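Long-range contacts in amidase, hydantoinase/carbamoylase family (Burkholderia ambifaria, PDB 5TP4), which probably hydrolyses N-carbamoyl-L-amino acids as a zinc-dependent amidase of the peptidase M20 family: residues G218-T229 against Q324-A335; Y242-S250 against T284-T292. All blocks are in the same frame, centred on the assembly; numbering follows the deposited sequence.

In the fold
Both contacts lie in one lobe built round a sheet and two long helices, consistent with the smaller dimerisation domain that M20 enzymes insert into their catalytic domain. Contact 1 pairs strands 212-229 and 324-337, the first and last strands of the lobe in chain order. Contact 2, formed wholly by residues between these strands, sets the start of helix 246-262 against the approach to and first residues of strand 288-297. Their centres are about 19 Å apart, and they meet where Val228 pairs with Val289 and Arg227 forms a salt bridge with Asp288. Contact 1 thus brings the chain back to where the lobe began, contact 2 lies toward its far end, and both touch the second subunit.

Contact 1. Residues G218-T229 against Q324-A335; sequences GQAIRWLDVRVT and QVAIDTCWRSPA. With EDO (1,2-ethanediol), chain T.
Trp223 and Trp331 meet across two antiparallel strands and illustrate how an irregular step in a sheet can be paired with aromatic packing. The edge of Trp331 is turned toward the face of Trp223 in a tilted edge-to-face (T-shaped) pair, the planes 59° apart and Trp331 CE3 4.1 Å from Trp223 CD2. With its CG anti to the backbone N (chi1 -170°), Trp331 reaches across two neighbours, CE3 near the Trp223 face and CZ3 3.7 Å from Ile221 CG2. Beneath the rings runs a classic beta bulge: Trp223 O receives Cys330 N at 2.9 Å and, weakly, Trp331 N at 3.4 Å. The extra residue shifts the register by one, yet hydrogen-bonded pairs continue from Ile221-Ser333 to Thr229-Gln324.

On the other face of the sheet, the end nearer Thr229 is aliphatic. Val226 divides its branches, CG1 meeting Val325 CG2 at 3.7 Å while CG2 lies alongside Ile327; Val228 and Val325 extend this layer to Met253 of helix 246-262. Farther along, Arg222 and Arg332 continue the face. A bend at chi2 (-73°) swings Arg222 across toward 324-335, and NH1 donates to Ile221 O at 3.0 Å, from above the carbonyl plane, and more weakly to Ser333 O at 3.2 Å.

A second shell fixes the polar ends: Asp300 and Asp304 form salt bridges with Arg222, Asp294 takes the indole N-H of Trp223, and Arg282 of the second subunit pairs with Asp225. The two carboxylates beside Arg222 probably offset its positive charge, even with Arg332 packed against its CD, while the backbone acceptors help to set the guanidinium's orientation.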
loop_
_atom_site.group_PDB
_atom_site.type_symbol
_atom_site.label_atom_id
_atom_site.label_comp_id
_atom_site.label_asym_id
_atom_site.label_seq_id
_atom_site.Cartn_x
_atom_site.Cartn_y
_atom_site.Cartn_z
ATOM N N GLY B 218 -2.571 25.225 18.066
ATOM C CA GLY B 218 -2.436 23.968 17.353
ATOM C C GLY B 218 -3.805 23.464 16.935
ATOM O O GLY B 218 -4.831 23.921 17.452
ATOM N N GLN B 219 -3.817 22.535 15.980
ATOM C CA GLN B 219 -5.028 22.019 15.359
ATOM C C GLN B 219 -5.705 20.968 16.226
ATOM O O GLN B 219 -5.070 20.298 17.038
ATOM C CB GLN B 219 -4.680 21.355 14.027
ATOM C CG GLN B 219 -4.186 22.322 12.985
ATOM C CD GLN B 219 -3.283 21.651 11.989
ATOM O OE1 GLN B 219 -2.467 20.800 12.345
ATOM N NE2 GLN B 219 -3.418 22.047 10.726
ATOM N N ALA B 220 -7.007 20.769 15.974
ATOM C CA ALA B 220 -7.662 19.512 16.339
ATOM C C ALA B 220 -7.330 18.460 15.282
ATOM O O ALA B 220 -7.331 18.754 14.081
ATOM C CB ALA B 220 -9.174 19.687 16.439
ATOM N N ILE B 221 -7.002 17.244 15.733
ATOM C CA ILE B 221 -6.506 16.178 14.865
ATOM C C ILE B 221 -7.319 14.917 15.138
ATOM O O ILE B 221 -7.547 14.560 16.301
ATOM C CB ILE B 221 -5.017 15.875 15.112
ATOM C CG1 ILE B 221 -4.167 17.148 15.104
ATOM C CG2 ILE B 221 -4.489 14.860 14.059
ATOM C CD1 ILE B 221 -2.729 16.888 15.526
ATOM N N ARG B 222 -7.698 14.212 14.073
ATOM C CA ARG B 222 -8.225 12.859 14.173
ATOM C C ARG B 222 -7.418 11.952 13.257
ATOM O O ARG B 222 -7.110 12.320 12.121
ATOM C CB ARG B 222 -9.710 12.780 13.774
ATOM C CG ARG B 222 -10.556 13.799 14.517
ATOM C CD ARG B 222 -10.738 13.396 15.967
ATOM N NE ARG B 222 -11.665 14.306 16.654
ATOM C CZ ARG B 222 -11.304 15.374 17.369
ATOM N NH1 ARG B 222 -10.020 15.685 17.517
ATOM N NH2 ARG B 222 -12.231 16.138 17.942
ATOM N N TRP B 223 -7.098 10.766 13.754
ATOM C CA TRP B 223 -6.514 9.700 12.950
ATOM C C TRP B 223 -7.531 8.581 12.847
ATOM O O TRP B 223 -8.067 8.139 13.866
ATOM C CB TRP B 223 -5.241 9.165 13.590
ATOM C CG TRP B 223 -4.014 9.939 13.265
ATOM C CD1 TRP B 223 -3.929 11.115 12.579
ATOM C CD2 TRP B 223 -2.674 9.553 13.582
ATOM N NE1 TRP B 223 -2.599 11.493 12.451
ATOM C CE2 TRP B 223 -1.815 10.550 13.063
ATOM C CE3 TRP B 223 -2.118 8.471 14.271
ATOM C CZ2 TRP B 223 -0.429 10.482 13.201
ATOM C CZ3 TRP B 223 -0.734 8.405 14.400
ATOM C CH2 TRP B 223 0.090 9.408 13.877
ATOM N N LEU B 224 -7.799 8.145 11.623
ATOM C CA LEU B 224 -8.798 7.126 11.352
ATOM C C LEU B 224 -8.136 5.964 10.627
ATOM O O LEU B 224 -7.170 6.142 9.879
ATOM C CB LEU B 224 -9.942 7.692 10.491
ATOM C CG LEU B 224 -10.543 9.038 10.935
ATOM C CD1 LEU B 224 -11.689 9.422 10.003
ATOM C CD2 LEU B 224 -11.048 8.933 12.318
ATOM N N ASP B 225 -8.655 4.775 10.878
ATOM C CA ASP B 225 -8.345 3.587 10.098
ATOM C C ASP B 225 -9.586 3.229 9.310
ATOM O O ASP B 225 -10.672 3.102 9.893
ATOM C CB ASP B 225 -7.971 2.398 10.987
ATOM C CG ASP B 225 -6.706 2.618 11.757
ATOM O OD1 ASP B 225 -5.783 3.251 11.229
ATOM O OD2 ASP B 225 -6.633 2.132 12.898
ATOM N N VAL B 226 -9.427 3.027 8.008
ATOM C CA VAL B 226 -10.530 2.648 7.144
ATOM C C VAL B 226 -10.216 1.289 6.536
ATOM O O VAL B 226 -9.100 1.063 6.051
ATOM C CB VAL B 226 -10.775 3.688 6.036
ATOM C CG1 VAL B 226 -11.989 3.294 5.241
ATOM C CG2 VAL B 226 -10.959 5.087 6.627
ATOM N N ARG B 227 -11.211 0.406 6.525
ATOM C CA ARG B 227 -11.071 -0.877 5.860
ATOM C C ARG B 227 -12.279 -1.103 4.963
ATOM O O ARG B 227 -13.424 -1.020 5.417
ATOM C CB ARG B 227 -10.917 -2.002 6.875
ATOM C CG ARG B 227 -10.612 -3.338 6.236
ATOM C CD ARG B 227 -10.088 -4.268 7.315
ATOM N NE ARG B 227 -9.565 -5.522 6.773
ATOM C CZ ARG B 227 -9.105 -6.506 7.536
ATOM N NH1 ARG B 227 -9.119 -6.367 8.860
ATOM N NH2 ARG B 227 -8.636 -7.621 6.986
ATOM N N VAL B 228 -12.026 -1.393 3.692
ATOM C CA VAL B 228 -13.084 -1.634 2.718
ATOM C C VAL B 228 -13.014 -3.096 2.303
ATOM O O VAL B 228 -11.940 -3.592 1.945
ATOM C CB VAL B 228 -12.940 -0.712 1.492
ATOM C CG1 VAL B 228 -14.126 -0.883 0.563
ATOM C CG2 VAL B 228 -12.813 0.745 1.946
ATOM N N THR B 229 -14.145 -3.785 2.360
ATOM C CA THR B 229 -14.202 -5.212 2.069
ATOM C C THR B 229 -15.055 -5.445 0.836
ATOM O O THR B 229 -16.192 -4.967 0.758
ATOM C CB THR B 229 -14.771 -5.995 3.259
ATOM O OG1 THR B 229 -14.003 -5.698 4.425
ATOM C CG2 THR B 229 -14.689 -7.473 2.993
ATOM N N GLN B 324 -18.346 -3.271 1.767
ATOM C CA GLN B 324 -18.542 -2.892 3.161
ATOM C C GLN B 324 -17.379 -2.009 3.586
ATOM O O GLN B 324 -16.262 -2.154 3.083
ATOM C CB GLN B 324 -18.614 -4.111 4.094
ATOM C CG GLN B 324 -19.679 -5.168 3.729
ATOM C CD GLN B 324 -19.218 -6.121 2.612
ATOM O OE1 GLN B 324 -18.104 -6.653 2.648
ATOM N NE2 GLN B 324 -20.077 -6.327 1.613
ATOM N N VAL B 325 -17.641 -1.086 4.509
ATOM C CA VAL B 325 -16.596 -0.177 4.960
ATOM C C VAL B 325 -16.722 -0.025 6.464
ATOM O O VAL B 325 -17.827 0.054 7.012
ATOM C CB VAL B 325 -16.629 1.188 4.232
ATOM C CG1 VAL B 325 -17.967 1.929 4.451
ATOM C CG2 VAL B 325 -15.416 2.048 4.655
ATOM N N ALA B 326 -15.582 -0.061 7.137
ATOM C CA ALA B 326 -15.516 0.164 8.569
ATOM C C ALA B 326 -14.522 1.281 8.838
ATOM O O ALA B 326 -13.442 1.300 8.253
ATOM C CB ALA B 326 -15.097 -1.107 9.291
ATOM N N ILE B 327 -14.886 2.215 9.717
ATOM C CA ILE B 327 -14.051 3.377 9.997
ATOM C C ILE B 327 -13.877 3.476 11.500
ATOM O O ILE B 327 -14.865 3.602 12.240
ATOM C CB ILE B 327 -14.652 4.676 9.441
ATOM C CG1 ILE B 327 -14.734 4.602 7.911
ATOM C CG2 ILE B 327 -13.842 5.873 9.916
ATOM C CD1 ILE B 327 -15.508 5.745 7.287
ATOM N N ASP B 328 -12.633 3.402 11.952
ATOM C CA ASP B 328 -12.303 3.438 13.369
ATOM C C ASP B 328 -11.407 4.634 13.635
ATOM O O ASP B 328 -10.460 4.885 12.888
ATOM C CB ASP B 328 -11.599 2.145 13.813
ATOM C CG ASP B 328 -12.511 0.928 13.764
ATOM O OD1 ASP B 328 -13.667 1.001 14.236
ATOM O OD2 ASP B 328 -12.062 -0.110 13.247
ATOM N N THR B 329 -11.702 5.366 14.698
ATOM C CA THR B 329 -10.859 6.487 15.107
ATOM C C THR B 329 -9.852 5.954 16.113
ATOM O O THR B 329 -10.236 5.540 17.211
ATOM C CB THR B 329 -11.696 7.603 15.725
ATOM O OG1 THR B 329 -12.660 8.047 14.772
ATOM C CG2 THR B 329 -10.790 8.802 16.113
ATOM N N CYS B 330 -8.566 5.973 15.752
ATOM C CA CYS B 330 -7.539 5.405 16.613
ATOM C C CYS B 330 -6.712 6.436 17.375
ATOM O O CYS B 330 -5.956 6.047 18.270
ATOM C CB CYS B 330 -6.597 4.525 15.802
ATOM S SG CYS B 330 -5.717 5.477 14.581
ATOM N N TRP B 331 -6.829 7.724 17.057
ATOM C CA TRP B 331 -6.180 8.774 17.829
ATOM C C TRP B 331 -6.967 10.065 17.696
ATOM O O TRP B 331 -7.391 10.416 16.596
ATOM C CB TRP B 331 -4.745 9.012 17.340
ATOM C CG TRP B 331 -3.970 9.925 18.260
ATOM C CD1 TRP B 331 -3.674 9.698 19.567
ATOM C CD2 TRP B 331 -3.412 11.200 17.935
ATOM N NE1 TRP B 331 -2.965 10.762 20.085
ATOM C CE2 TRP B 331 -2.784 11.691 19.100
ATOM C CE3 TRP B 331 -3.378 11.976 16.771
ATOM C CZ2 TRP B 331 -2.128 12.921 19.137
ATOM C CZ3 TRP B 331 -2.729 13.194 16.807
ATOM C CH2 TRP B 331 -2.108 13.657 17.988
ATOM N N ARG B 332 -7.118 10.785 18.803
ATOM C CA ARG B 332 -7.714 12.117 18.812
ATOM C C ARG B 332 -6.811 13.047 19.608
ATOM O O ARG B 332 -6.233 12.641 20.616
ATOM C CB ARG B 332 -9.113 12.130 19.459
ATOM C CG ARG B 332 -10.115 11.124 18.895
ATOM C CD ARG B 332 -11.402 11.125 19.732
ATOM N NE ARG B 332 -12.391 10.222 19.149
ATOM C CZ ARG B 332 -12.420 8.911 19.358
ATOM N NH1 ARG B 332 -11.524 8.351 20.161
ATOM N NH2 ARG B 332 -13.351 8.158 18.770
ATOM N N SER B 333 -6.710 14.294 19.161
ATOM C CA SER B 333 -6.008 15.331 19.906
ATOM C C SER B 333 -6.808 16.618 19.775
ATOM O O SER B 333 -7.265 16.954 18.677
ATOM C CB SER B 333 -4.587 15.550 19.375
ATOM O OG SER B 333 -3.789 16.082 20.419
ATOM N N PRO B 334 -6.983 17.356 20.864
ATOM C CA PRO B 334 -7.828 18.550 20.828
ATOM C C PRO B 334 -7.090 19.743 20.245
ATOM O O PRO B 334 -5.863 19.823 20.266
ATOM C CB PRO B 334 -8.146 18.797 22.307
ATOM C CG PRO B 334 -6.883 18.300 23.008
ATOM C CD PRO B 334 -6.412 17.099 22.203
ATOM N N ALA B 335 -7.869 20.691 19.739
ATOM C CA ALA B 335 -7.281 21.974 19.380
ATOM C C ALA B 335 -6.657 22.604 20.618
ATOM O O ALA B 335 -7.097 22.384 21.746
ATOM C CB ALA B 335 -8.339 22.909 18.788
HETATM C C1 EDO T . -2.360 20.303 18.870
HETATM O O1 EDO T . -3.421 21.262 19.028
HETATM C C2 EDO T . -2.945 18.894 18.847
HETATM O O2 EDO T . -3.571 18.592 20.106
HETATM O O HOH W 1 -11.114 -0.241 10.237
#

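Contact 2. Residues Y242-S250 against T284-T292; sequences YRKDAYFAS and TIAGDVTFT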
loop_
_atom_site.group_PDB
_atom_site.type_symbol
_atom_site.label_atom_id
_atom_site.label_comp_id
_atom_site.label_asym_id
_atom_site.label_seq_id
_atom_site.Cartn_x
_atom_site.Cartn_y
_atom_site.Cartn_z
ATOM N N TYR B 242 -20.411 -8.076 -12.220
ATOM C CA TYR B 242 -20.387 -8.995 -11.091
ATOM C C TYR B 242 -19.467 -8.549 -9.972
ATOM O O TYR B 242 -19.499 -9.155 -8.902
ATOM C CB TYR B 242 -19.933 -10.392 -11.523
ATOM C CG TYR B 242 -20.862 -11.096 -12.478
ATOM C CD1 TYR B 242 -20.794 -10.846 -13.832
ATOM C CD2 TYR B 242 -21.764 -12.057 -12.026
ATOM C CE1 TYR B 242 -21.620 -11.514 -14.736
ATOM C CE2 TYR B 242 -22.602 -12.724 -12.921
ATOM C CZ TYR B 242 -22.514 -12.449 -14.271
ATOM O OH TYR B 242 -23.321 -13.086 -15.205
ATOM N N ARG B 243 -18.686 -7.502 -10.188
ATOM C CA ARG B 243 -17.578 -7.190 -9.311
ATOM C C ARG B 243 -18.014 -6.387 -8.095
ATOM O O ARG B 243 -18.954 -5.590 -8.145
ATOM C CB ARG B 243 -16.519 -6.404 -10.077
ATOM C CG ARG B 243 -15.971 -7.188 -11.224
ATOM C CD ARG B 243 -14.844 -6.462 -11.878
ATOM N NE ARG B 243 -14.235 -7.361 -12.878
ATOM C CZ ARG B 243 -12.984 -7.296 -13.280
ATOM N NH1 ARG B 243 -12.168 -6.368 -12.777
ATOM N NH2 ARG B 243 -12.554 -8.187 -14.173
ATOM N N LYS B 244 -17.291 -6.606 -6.997
ATOM C CA LYS B 244 -17.411 -5.825 -5.764
ATOM C C LYS B 244 -15.975 -5.413 -5.413
ATOM O O LYS B 244 -15.310 -6.008 -4.567
ATOM C CB LYS B 244 -18.091 -6.623 -4.687
ATOM C CG LYS B 244 -19.570 -6.919 -5.053
ATOM C CD LYS B 244 -20.163 -7.954 -4.130
ATOM C CE LYS B 244 -21.510 -8.453 -4.635
ATOM N NZ LYS B 244 -22.105 -9.445 -3.680
ATOM N N ASP B 245 -15.494 -4.390 -6.120
ATOM C CA ASP B 245 -14.086 -4.029 -6.150
ATOM C C ASP B 245 -13.801 -3.044 -5.024
ATOM O O ASP B 245 -14.193 -1.877 -5.107
ATOM C CB ASP B 245 -13.753 -3.425 -7.515
ATOM C CG ASP B 245 -12.270 -3.169 -7.703
ATOM O OD1 ASP B 245 -11.622 -2.679 -6.765
ATOM O OD2 ASP B 245 -11.753 -3.409 -8.814
ATOM N N ALA B 246 -13.112 -3.515 -3.978
ATOM C CA ALA B 246 -12.818 -2.670 -2.832
ATOM C C ALA B 246 -11.835 -1.555 -3.163
ATOM O O ALA B 246 -11.775 -0.568 -2.413
ATOM C CB ALA B 246 -12.278 -3.511 -1.669
ATOM N N TYR B 247 -11.044 -1.689 -4.239
ATOM C CA TYR B 247 -10.088 -0.622 -4.508
ATOM C C TYR B 247 -10.731 0.515 -5.280
ATOM O O TYR B 247 -10.480 1.684 -4.963
ATOM C CB TYR B 247 -8.852 -1.146 -5.245
ATOM C CG TYR B 247 -7.859 -0.016 -5.420
ATOM C CD1 TYR B 247 -7.087 0.434 -4.340
ATOM C CD2 TYR B 247 -7.747 0.643 -6.635
ATOM C CE1 TYR B 247 -6.194 1.495 -4.492
ATOM C CE2 TYR B 247 -6.848 1.709 -6.799
ATOM C CZ TYR B 247 -6.096 2.124 -5.731
ATOM O OH TYR B 247 -5.213 3.165 -5.894
ATOM N N PHE B 248 -11.581 0.215 -6.269
ATOM C CA PHE B 248 -12.309 1.307 -6.915
ATOM C C PHE B 248 -13.200 2.003 -5.903
ATOM O O PHE B 248 -13.379 3.224 -5.975
ATOM C CB PHE B 248 -13.179 0.821 -8.091
ATOM C CG PHE B 248 -12.437 0.616 -9.398
ATOM C CD1 PHE B 248 -11.299 1.344 -9.717
ATOM C CD2 PHE B 248 -12.919 -0.314 -10.324
ATOM C CE1 PHE B 248 -10.638 1.134 -10.954
ATOM C CE2 PHE B 248 -12.260 -0.534 -11.541
ATOM C CZ PHE B 248 -11.122 0.194 -11.843
ATOM N N ALA B 249 -13.759 1.244 -4.954
ATOM C CA ALA B 249 -14.573 1.853 -3.900
ATOM C C ALA B 249 -13.732 2.782 -3.032
ATOM O O ALA B 249 -14.144 3.910 -2.722
ATOM C CB ALA B 249 -15.229 0.770 -3.041
ATOM N N SER B 250 -12.541 2.325 -2.643
ATOM C CA SER B 250 -11.662 3.140 -1.817
ATOM C C SER B 250 -11.247 4.396 -2.538
ATOM O O SER B 250 -11.029 5.442 -1.914
ATOM C CB SER B 250 -10.413 2.348 -1.422
ATOM O OG SER B 250 -10.739 1.293 -0.527
ATOM N N THR B 284 -6.037 -10.329 -9.468
ATOM C CA THR B 284 -7.135 -10.548 -8.536
ATOM C C THR B 284 -7.742 -9.210 -8.145
ATOM O O THR B 284 -7.023 -8.294 -7.727
ATOM C CB THR B 284 -6.647 -11.300 -7.299
ATOM O OG1 THR B 284 -5.987 -12.503 -7.724
ATOM C CG2 THR B 284 -7.830 -11.699 -6.431
ATOM N N ILE B 285 -9.069 -9.106 -8.286
ATOM C CA ILE B 285 -9.795 -7.947 -7.774
ATOM C C ILE B 285 -9.523 -7.760 -6.285
ATOM O O ILE B 285 -9.480 -8.726 -5.509
ATOM C CB ILE B 285 -11.296 -8.138 -8.052
ATOM C CG1 ILE B 285 -11.522 -8.219 -9.570
ATOM C CG2 ILE B 285 -12.165 -7.032 -7.353
ATOM C CD1 ILE B 285 -12.817 -8.927 -9.950
ATOM N N ALA B 286 -9.358 -6.499 -5.873
ATOM C CA ALA B 286 -9.137 -6.184 -4.461
ATOM C C ALA B 286 -10.381 -6.516 -3.645
ATOM O O ALA B 286 -11.469 -6.005 -3.928
ATOM C CB ALA B 286 -8.774 -4.707 -4.301
ATOM N N GLY B 287 -10.219 -7.385 -2.647
ATOM C CA GLY B 287 -11.294 -7.683 -1.718
ATOM C C GLY B 287 -11.085 -7.065 -0.346
ATOM O O GLY B 287 -11.982 -7.138 0.497
ATOM N N ASP B 288 -9.913 -6.492 -0.086
ATOM C CA ASP B 288 -9.553 -6.053 1.267
ATOM C C ASP B 288 -8.574 -4.896 1.116
ATOM O O ASP B 288 -7.417 -5.111 0.733
ATOM C CB ASP B 288 -8.929 -7.214 2.062
ATOM C CG ASP B 288 -8.678 -6.887 3.525
ATOM O OD1 ASP B 288 -9.055 -5.797 3.991
ATOM O OD2 ASP B 288 -8.081 -7.752 4.220
ATOM N N VAL B 289 -9.041 -3.678 1.377
ATOM C CA VAL B 289 -8.233 -2.474 1.205
ATOM C C VAL B 289 -8.257 -1.715 2.517
ATOM O O VAL B 289 -9.327 -1.540 3.113
ATOM C CB VAL B 289 -8.762 -1.569 0.081
ATOM C CG1 VAL B 289 -7.889 -0.314 -0.018
ATOM C CG2 VAL B 289 -8.796 -2.324 -1.271
ATOM N N THR B 290 -7.091 -1.280 2.974
ATOM C CA THR B 290 -7.007 -0.446 4.170
ATOM C C THR B 290 -6.346 0.873 3.803
ATOM O O THR B 290 -5.445 0.917 2.967
ATOM C CB THR B 290 -6.216 -1.118 5.308
ATOM O OG1 THR B 290 -4.893 -1.457 4.860
ATOM C CG2 THR B 290 -6.965 -2.371 5.847
ATOM N N PHE B 291 -6.802 1.959 4.418
ATOM C CA PHE B 291 -6.043 3.191 4.314
ATOM C C PHE B 291 -6.258 3.988 5.589
ATOM O O PHE B 291 -7.191 3.722 6.347
ATOM C CB PHE B 291 -6.437 3.989 3.072
ATOM C CG PHE B 291 -7.890 4.353 2.987
ATOM C CD1 PHE B 291 -8.808 3.481 2.415
ATOM C CD2 PHE B 291 -8.329 5.603 3.406
ATOM C CE1 PHE B 291 -10.157 3.850 2.290
ATOM C CE2 PHE B 291 -9.670 5.974 3.288
ATOM C CZ PHE B 291 -10.581 5.109 2.719
ATOM N N THR B 292 -5.364 4.943 5.840
ATOM C CA THR B 292 -5.473 5.799 7.015
ATOM C C THR B 292 -5.922 7.187 6.586
ATOM O O THR B 292 -5.705 7.612 5.446
ATOM C CB THR B 292 -4.150 5.916 7.793
ATOM O OG1 THR B 292 -3.139 6.518 6.963
ATOM C CG2 THR B 292 -3.692 4.546 8.264
HETATM O O HOH W 2 -9.186 -4.435 -7.698
#
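Asp245 OD1 is gripped by two backbone amides, Tyr247 N at 2.8 Å, nearly in line with the C-O bond, and Phe248 N at 2.9 Å, from well above the carboxylate plane, while the carboxylate carbon rests on the CG2 methyl of Ile285. An N-cap residue can thus start a helix and face a neighbouring segment at once. CG anti to the backbone N (chi1 -173°) brings the carboxylate to these first-turn amides. The other oxygen, OD2, takes a proton from a water at 3.0 Å, and that water accepts Ala286 N at 2.8 Å. A direct link follows one residue on, where Ala246 N donates to Ala286 O at 3.0 Å.

Apolar contacts fill in around these bonds. Ile285 lays CD1 over one face of the Arg243 guanidinium, 3.6 Å from Arg243 NE; Thr238 and Ala235 carbonyls and Thr271 of the second subunit hold the rim of that group. Val289 lies against the first helical turn, with CG2 on Ala246 and CG1 3.3 Å from Ser250 OG. That hydroxyl is turned back to Ala246 O, its proton donated over 2.8 Å, and the same carbonyl also accepts Ser250 N.

The helix start and strand 288-292 run in broadly the same direction, 29° apart. Val228 of strand 212-229 packs on Ala246 and Ser250, Ile277 of strand 269-277 meets Tyr247 and Ala286, and Ile272 of the second subunit also touches Tyr247.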